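PDB 7AM1: protein SSD1 from Saccharomyces cerevisiae S288C, which binds untranslated regions of mRNA and represses translation, as a non-enzymatic pseudonuclease of the RNase II family. Local coordinates for residues 67-72 against 210-215; 8-13 against 60-65. All coordinates share one frame; numbering follows the deposited sequence.

Overall arrangement
From the N terminus, the loop 8-13 comes first and leads into helix 15-22. The chain then runs through strands 26-32, 39-43 and 52-55 and helix 56-60 before 60-65 comes back to the loop, closing contact 2 over 46 intervening residues. Strand 68-73 follows at once, and contact 1 closes a much longer excursion, partly disordered, when 206-214 pairs with it. The two contacts stand in series, neither nested nor crossed, with centres about 6 Å apart. They touch through strand 206-214: L11 N lies 2.9 Å from V210 O, and Y10 packs on A211 and V212. Together they tie the N-terminal loop to a five-stranded sheet that probably belongs to the first cold-shock (OB-type) domain, as in relatives of this family.

Contact 1 (67-72 against 210-215); sequences DLVAVE and VAVLDR
L68 and A70 carry the backbone pairing of two antiparallel strands, each opposite a classic beta bulge. At the first, L213 and D214 both face L68: L68 O accepts L213 N at 2.7 Å and, longer but straighter, D214 N at 3.2 Å, both from the same face of its carbonyl plane, while L68 N returns a bond to D214 O. At the second, V210 and A211 face A70, whose N binds A211 O at 3.0 Å and whose O receives V210 N at 2.8 Å. Between them V69 and V212 form a non-hydrogen-bonded pair.

The ionic part lies at the end of the pairing. R215 meets the carboxylate of D67 side-on, NE to OD1 at 2.8 Å and NH2 to OD2 at 2.6 Å, both on the syn side, with the two planes only 17° apart. A bend at chi3 (-58°) in an otherwise extended arginine turns this edge back to the acid. OD2 also accepts L64 N, which further fixes the carboxylate.

Apolar contacts link L68, L213 and A70: L68 CD2 rests on L213 CB at 3.8 Å, and L213 CD2 reaches A70 CB at 4.0 Å.

Strand 26-32 bonds to the other side of 67-72, through D67, V69 and V71, while V69 and V71 pack on V42 of strand 39-43; the loop before helix 15-22 borders 206-214, where V212 O accepts Q13 NE2.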
loop_
_atom_site.group_PDB
_atom_site.type_symbol
_atom_site.label_atom_id
_atom_site.label_comp_id
_atom_site.label_asym_id
_atom_site.label_seq_id
_atom_site.Cartn_x
_atom_site.Cartn_y
_atom_site.Cartn_z
ATOM N N ASP A 67 -3.799 6.821 -16.590
ATOM C CA ASP A 67 -3.810 6.757 -18.042
ATOM C C ASP A 67 -2.420 6.447 -18.579
ATOM O O ASP A 67 -1.411 6.933 -18.062
ATOM C CB ASP A 67 -4.288 8.086 -18.641
ATOM C CG ASP A 67 -5.793 8.267 -18.576
ATOM O OD1 ASP A 67 -6.500 7.347 -18.115
ATOM O OD2 ASP A 67 -6.272 9.341 -19.003
ATOM N N LEU A 68 -2.377 5.632 -19.629
ATOM C CA LEU A 68 -1.221 5.580 -20.513
ATOM C C LEU A 68 -1.340 6.727 -21.511
ATOM O O LEU A 68 -2.332 6.809 -22.243
ATOM C CB LEU A 68 -1.154 4.239 -21.235
ATOM C CG LEU A 68 0.027 4.054 -22.191
ATOM C CD1 LEU A 68 1.335 3.992 -21.421
ATOM C CD2 LEU A 68 -0.167 2.806 -23.037
ATOM N N VAL A 69 -0.353 7.621 -21.524
ATOM C CA VAL A 69 -0.407 8.820 -22.349
ATOM C C VAL A 69 0.818 8.886 -23.248
ATOM O O VAL A 69 1.880 8.336 -22.935
ATOM C CB VAL A 69 -0.506 10.102 -21.489
ATOM C CG1 VAL A 69 -1.837 10.150 -20.762
ATOM C CG2 VAL A 69 0.651 10.170 -20.492
ATOM N N ALA A 70 0.648 9.548 -24.387
ATOM C CA ALA A 70 1.750 9.965 -25.242
ATOM C C ALA A 70 2.087 11.414 -24.921
ATOM O O ALA A 70 1.202 12.276 -24.940
ATOM C CB ALA A 70 1.379 9.815 -26.717
ATOM N N VAL A 71 3.351 11.680 -24.595
ATOM C CA VAL A 71 3.785 13.020 -24.218
ATOM C C VAL A 71 4.847 13.489 -25.204
ATOM O O VAL A 71 5.691 12.702 -25.648
ATOM C CB VAL A 71 4.304 13.093 -22.763
ATOM C CG1 VAL A 71 3.719 11.963 -21.926
ATOM C CG2 VAL A 71 5.823 13.096 -22.711
ATOM N N GLU A 72 4.778 14.767 -25.563
ATOM C CA GLU A 72 5.809 15.434 -26.346
ATOM C C GLU A 72 6.674 16.270 -25.412
ATOM O O GLU A 72 6.154 17.063 -24.620
ATOM C CB GLU A 72 5.184 16.312 -27.429
ATOM C CG GLU A 72 6.188 17.103 -28.238
ATOM C CD GLU A 72 5.527 17.988 -29.269
ATOM O OE1 GLU A 72 4.781 18.909 -28.876
ATOM O OE2 GLU A 72 5.748 17.755 -30.476
ATOM N N VAL A 210 -0.235 14.644 -25.506
ATOM C CA VAL A 210 -0.799 14.836 -26.840
ATOM C C VAL A 210 -1.827 13.776 -27.200
ATOM O O VAL A 210 -2.499 13.917 -28.235
ATOM C CB VAL A 210 0.303 14.886 -27.921
ATOM C CG1 VAL A 210 1.263 16.034 -27.638
ATOM C CG2 VAL A 210 1.054 13.554 -28.008
ATOM N N ALA A 211 -1.975 12.730 -26.395
ATOM C CA ALA A 211 -2.977 11.709 -26.656
ATOM C C ALA A 211 -3.071 10.799 -25.443
ATOM O O ALA A 211 -2.098 10.631 -24.701
ATOM C CB ALA A 211 -2.636 10.895 -27.912
ATOM N N VAL A 212 -4.252 10.224 -25.245
ATOM C CA VAL A 212 -4.447 9.160 -24.268
ATOM C C VAL A 212 -4.387 7.840 -25.023
ATOM O O VAL A 212 -5.206 7.587 -25.915
ATOM C CB VAL A 212 -5.779 9.305 -23.517
ATOM C CG1 VAL A 212 -5.983 8.110 -22.582
ATOM C CG2 VAL A 212 -5.818 10.618 -22.739
ATOM N N LEU A 213 -3.414 7.001 -24.676
ATOM C CA LEU A 213 -3.233 5.745 -25.389
ATOM C C LEU A 213 -4.091 4.629 -24.808
ATOM O O LEU A 213 -4.617 3.803 -25.562
ATOM C CB LEU A 213 -1.756 5.343 -25.374
ATOM C CG LEU A 213 -0.791 6.390 -25.942
ATOM C CD1 LEU A 213 0.657 5.937 -25.802
ATOM C CD2 LEU A 213 -1.112 6.712 -27.402
ATOM N N ASP A 214 -4.257 4.589 -23.487
ATOM C CA ASP A 214 -5.069 3.544 -22.885
ATOM C C ASP A 214 -5.584 4.012 -21.530
ATOM O O ASP A 214 -4.930 4.789 -20.830
ATOM C CB ASP A 214 -4.269 2.243 -22.742
ATOM C CG ASP A 214 -5.154 1.011 -22.718
ATOM O OD1 ASP A 214 -6.384 1.142 -22.888
ATOM O OD2 ASP A 214 -4.610 -0.100 -22.551
ATOM N N ARG A 215 -6.776 3.532 -21.185
ATOM C CA ARG A 215 -7.410 3.815 -19.906
ATOM C C ARG A 215 -8.270 2.616 -19.538
ATOM O O ARG A 215 -9.043 2.137 -20.373
ATOM C CB ARG A 215 -8.267 5.082 -19.983
ATOM C CG ARG A 215 -9.124 5.342 -18.758
ATOM C CD ARG A 215 -9.927 6.644 -18.919
ATOM N NE ARG A 215 -9.073 7.807 -19.157
ATOM C CZ ARG A 215 -9.499 8.962 -19.665
ATOM N NH1 ARG A 215 -10.775 9.116 -19.999
ATOM N NH2 ARG A 215 -8.646 9.963 -19.845
#

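Contact 2 (8-13 against 60-65); sequences APYLPQ and RNRALE
Y10 reaches N61 and R62 with its hydroxyl and with one face of its ring. The hydroxyl donates to N61 O at 2.6 Å and lies in the carbonyl plane; N61 O in turn sits at the edge of the ring, near its plane. Over one face lies the R62 guanidinium, 4.0 Å from CZ of R62 to the ring centroid and tilted 21° from it, a cation-pi stack in which NH2 stands above the ring centre. With CG beside the backbone N and anti to the carbonyl carbon (chi1 -65°), Y10 lays its ring beneath that group.

A8 O is gripped by N61 ND2 at 2.8 Å, with the carbonyl oxygen close to the amide plane, and more weakly by R62 NH2 at 3.3 Å. ND2 also donates to V209 O, so it bonds two carbonyl oxygens, while OD1 serves as the acceptor. N61 OD1 takes R62 NE at 3.0 Å and NH2 at 3.2 Å, both from above its carbonyl plane on the same face, and these bonds hold the guanidinium over the tyrosine. The type I' turn from R60 to A63, closed by A63 N to R60 O, presents both side chains.

With Y10 cut back to an alanine, N61 O is likely to lose its hydroxyl donor and the R62 guanidinium the face it lies on.

R62 meets N61 OD1, W290 O through NH1, weakly A8 O, and the tyrosine pi face, which together probably spread and stabilise its charge.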
loop_
_atom_site.group_PDB
_atom_site.type_symbol
_atom_site.label_atom_id
_atom_site.label_comp_id
_atom_site.label_asym_id
_atom_site.label_seq_id
_atom_site.Cartn_x
_atom_site.Cartn_y
_atom_site.Cartn_z
ATOM N N ALA A 8 -5.527 21.292 -26.178
ATOM C CA ALA A 8 -5.300 20.923 -27.571
ATOM C C ALA A 8 -5.973 19.591 -27.891
ATOM O O ALA A 8 -5.922 18.660 -27.081
ATOM C CB ALA A 8 -3.806 20.810 -27.859
ATOM N N PRO A 9 -6.599 19.450 -29.062
ATOM C CA PRO A 9 -7.163 18.145 -29.425
ATOM C C PRO A 9 -6.073 17.089 -29.516
ATOM O O PRO A 9 -4.921 17.379 -29.847
ATOM C CB PRO A 9 -7.819 18.401 -30.787
ATOM C CG PRO A 9 -7.103 19.595 -31.342
ATOM C CD PRO A 9 -6.762 20.442 -30.143
ATOM N N TYR A 10 -6.450 15.853 -29.201
ATOM C CA TYR A 10 -5.502 14.749 -29.217
ATOM C C TYR A 10 -5.067 14.409 -30.641
ATOM O O TYR A 10 -5.827 14.553 -31.604
ATOM C CB TYR A 10 -6.116 13.501 -28.579
ATOM C CG TYR A 10 -6.433 13.606 -27.108
ATOM C CD1 TYR A 10 -5.538 14.183 -26.218
ATOM C CD2 TYR A 10 -7.626 13.107 -26.606
ATOM C CE1 TYR A 10 -5.830 14.265 -24.865
ATOM C CE2 TYR A 10 -7.928 13.188 -25.259
ATOM C CZ TYR A 10 -7.028 13.766 -24.395
ATOM O OH TYR A 10 -7.335 13.838 -23.054
ATOM N N LEU A 11 -3.828 13.945 -30.763
ATOM C CA LEU A 11 -3.350 13.401 -32.024
ATOM C C LEU A 11 -4.116 12.123 -32.363
ATOM O O LEU A 11 -4.452 11.347 -31.463
ATOM C CB LEU A 11 -1.858 13.086 -31.937
ATOM C CG LEU A 11 -0.854 14.237 -31.978
ATOM C CD1 LEU A 11 0.561 13.677 -31.876
ATOM C CD2 LEU A 11 -1.012 15.069 -33.240
ATOM N N PRO A 12 -4.389 11.864 -33.642
ATOM C CA PRO A 12 -4.994 10.577 -34.009
ATOM C C PRO A 12 -4.116 9.413 -33.574
ATOM O O PRO A 12 -2.888 9.489 -33.616
ATOM C CB PRO A 12 -5.112 10.659 -35.536
ATOM C CG PRO A 12 -5.149 12.119 -35.834
ATOM C CD PRO A 12 -4.263 12.764 -34.804
ATOM N N GLN A 13 -4.766 8.327 -33.149
ATOM C CA GLN A 13 -4.031 7.154 -32.690
ATOM C C GLN A 13 -3.059 6.656 -33.754
ATOM O O GLN A 13 -1.927 6.267 -33.440
ATOM C CB GLN A 13 -5.012 6.044 -32.308
ATOM C CG GLN A 13 -5.971 6.401 -31.173
ATOM C CD GLN A 13 -5.292 6.492 -29.819
ATOM O OE1 GLN A 13 -4.309 5.803 -29.557
ATOM N NE2 GLN A 13 -5.825 7.342 -28.947
ATOM N N ARG A 60 -1.490 18.743 -19.133
ATOM C CA ARG A 60 -2.035 17.428 -18.817
ATOM C C ARG A 60 -3.118 17.027 -19.806
ATOM O O ARG A 60 -3.376 15.833 -19.995
ATOM C CB ARG A 60 -2.606 17.413 -17.400
ATOM C CG ARG A 60 -2.902 16.010 -16.886
ATOM C CD ARG A 60 -3.554 16.054 -15.523
ATOM N NE ARG A 60 -2.775 16.865 -14.599
ATOM C CZ ARG A 60 -3.111 17.081 -13.335
ATOM N NH1 ARG A 60 -4.217 16.541 -12.841
ATOM N NH2 ARG A 60 -2.340 17.839 -12.569
ATOM N N ASN A 61 -3.767 18.012 -20.420
ATOM C CA ASN A 61 -4.703 17.811 -21.520
ATOM C C ASN A 61 -5.747 16.741 -21.207
ATOM O O ASN A 61 -5.993 15.824 -21.992
ATOM C CB ASN A 61 -3.958 17.473 -22.811
ATOM C CG ASN A 61 -4.791 17.747 -24.040
ATOM O OD1 ASN A 61 -5.888 18.302 -23.945
ATOM N ND2 ASN A 61 -4.272 17.381 -25.202
ATOM N N ARG A 62 -6.390 16.884 -20.052
ATOM C CA ARG A 62 -7.580 16.117 -19.693
ATOM C C ARG A 62 -7.286 14.652 -19.407
ATOM O O ARG A 62 -8.224 13.866 -19.223
ATOM C CB ARG A 62 -8.645 16.233 -20.794
ATOM C CG ARG A 62 -8.992 17.687 -21.130
ATOM C CD ARG A 62 -9.673 17.841 -22.484
ATOM N NE ARG A 62 -8.752 17.570 -23.586
ATOM C CZ ARG A 62 -9.031 16.803 -24.638
ATOM N NH1 ARG A 62 -10.224 16.233 -24.765
ATOM N NH2 ARG A 62 -8.114 16.622 -25.580
ATOM N N ALA A 63 -6.018 14.258 -19.342
ATOM C CA ALA A 63 -5.685 12.890 -18.969
ATOM C C ALA A 63 -6.024 12.654 -17.502
ATOM O O ALA A 63 -6.049 13.583 -16.689
ATOM C CB ALA A 63 -4.206 12.604 -19.223
ATOM N N LEU A 64 -6.306 11.399 -17.167
ATOM C CA LEU A 64 -6.653 11.026 -15.804
ATOM C C LEU A 64 -5.551 10.175 -15.184
ATOM O O LEU A 64 -4.731 9.567 -15.879
ATOM C CB LEU A 64 -7.979 10.256 -15.761
ATOM C CG LEU A 64 -9.231 10.970 -16.271
ATOM C CD1 LEU A 64 -10.406 9.999 -16.305
ATOM C CD2 LEU A 64 -9.565 12.190 -15.429
ATOM N N GLU A 65 -5.547 10.152 -13.853
ATOM C CA GLU A 65 -4.660 9.278 -13.096
ATOM C C GLU A 65 -4.693 7.863 -13.659
ATOM O O GLU A 65 -5.764 7.306 -13.912
ATOM C CB GLU A 65 -5.078 9.275 -11.622
ATOM C CG GLU A 65 -4.336 8.264 -10.754
ATOM C CD GLU A 65 -2.936 8.717 -10.394
ATOM O OE1 GLU A 65 -2.144 7.877 -9.914
ATOM O OE2 GLU A 65 -2.622 9.908 -10.609
#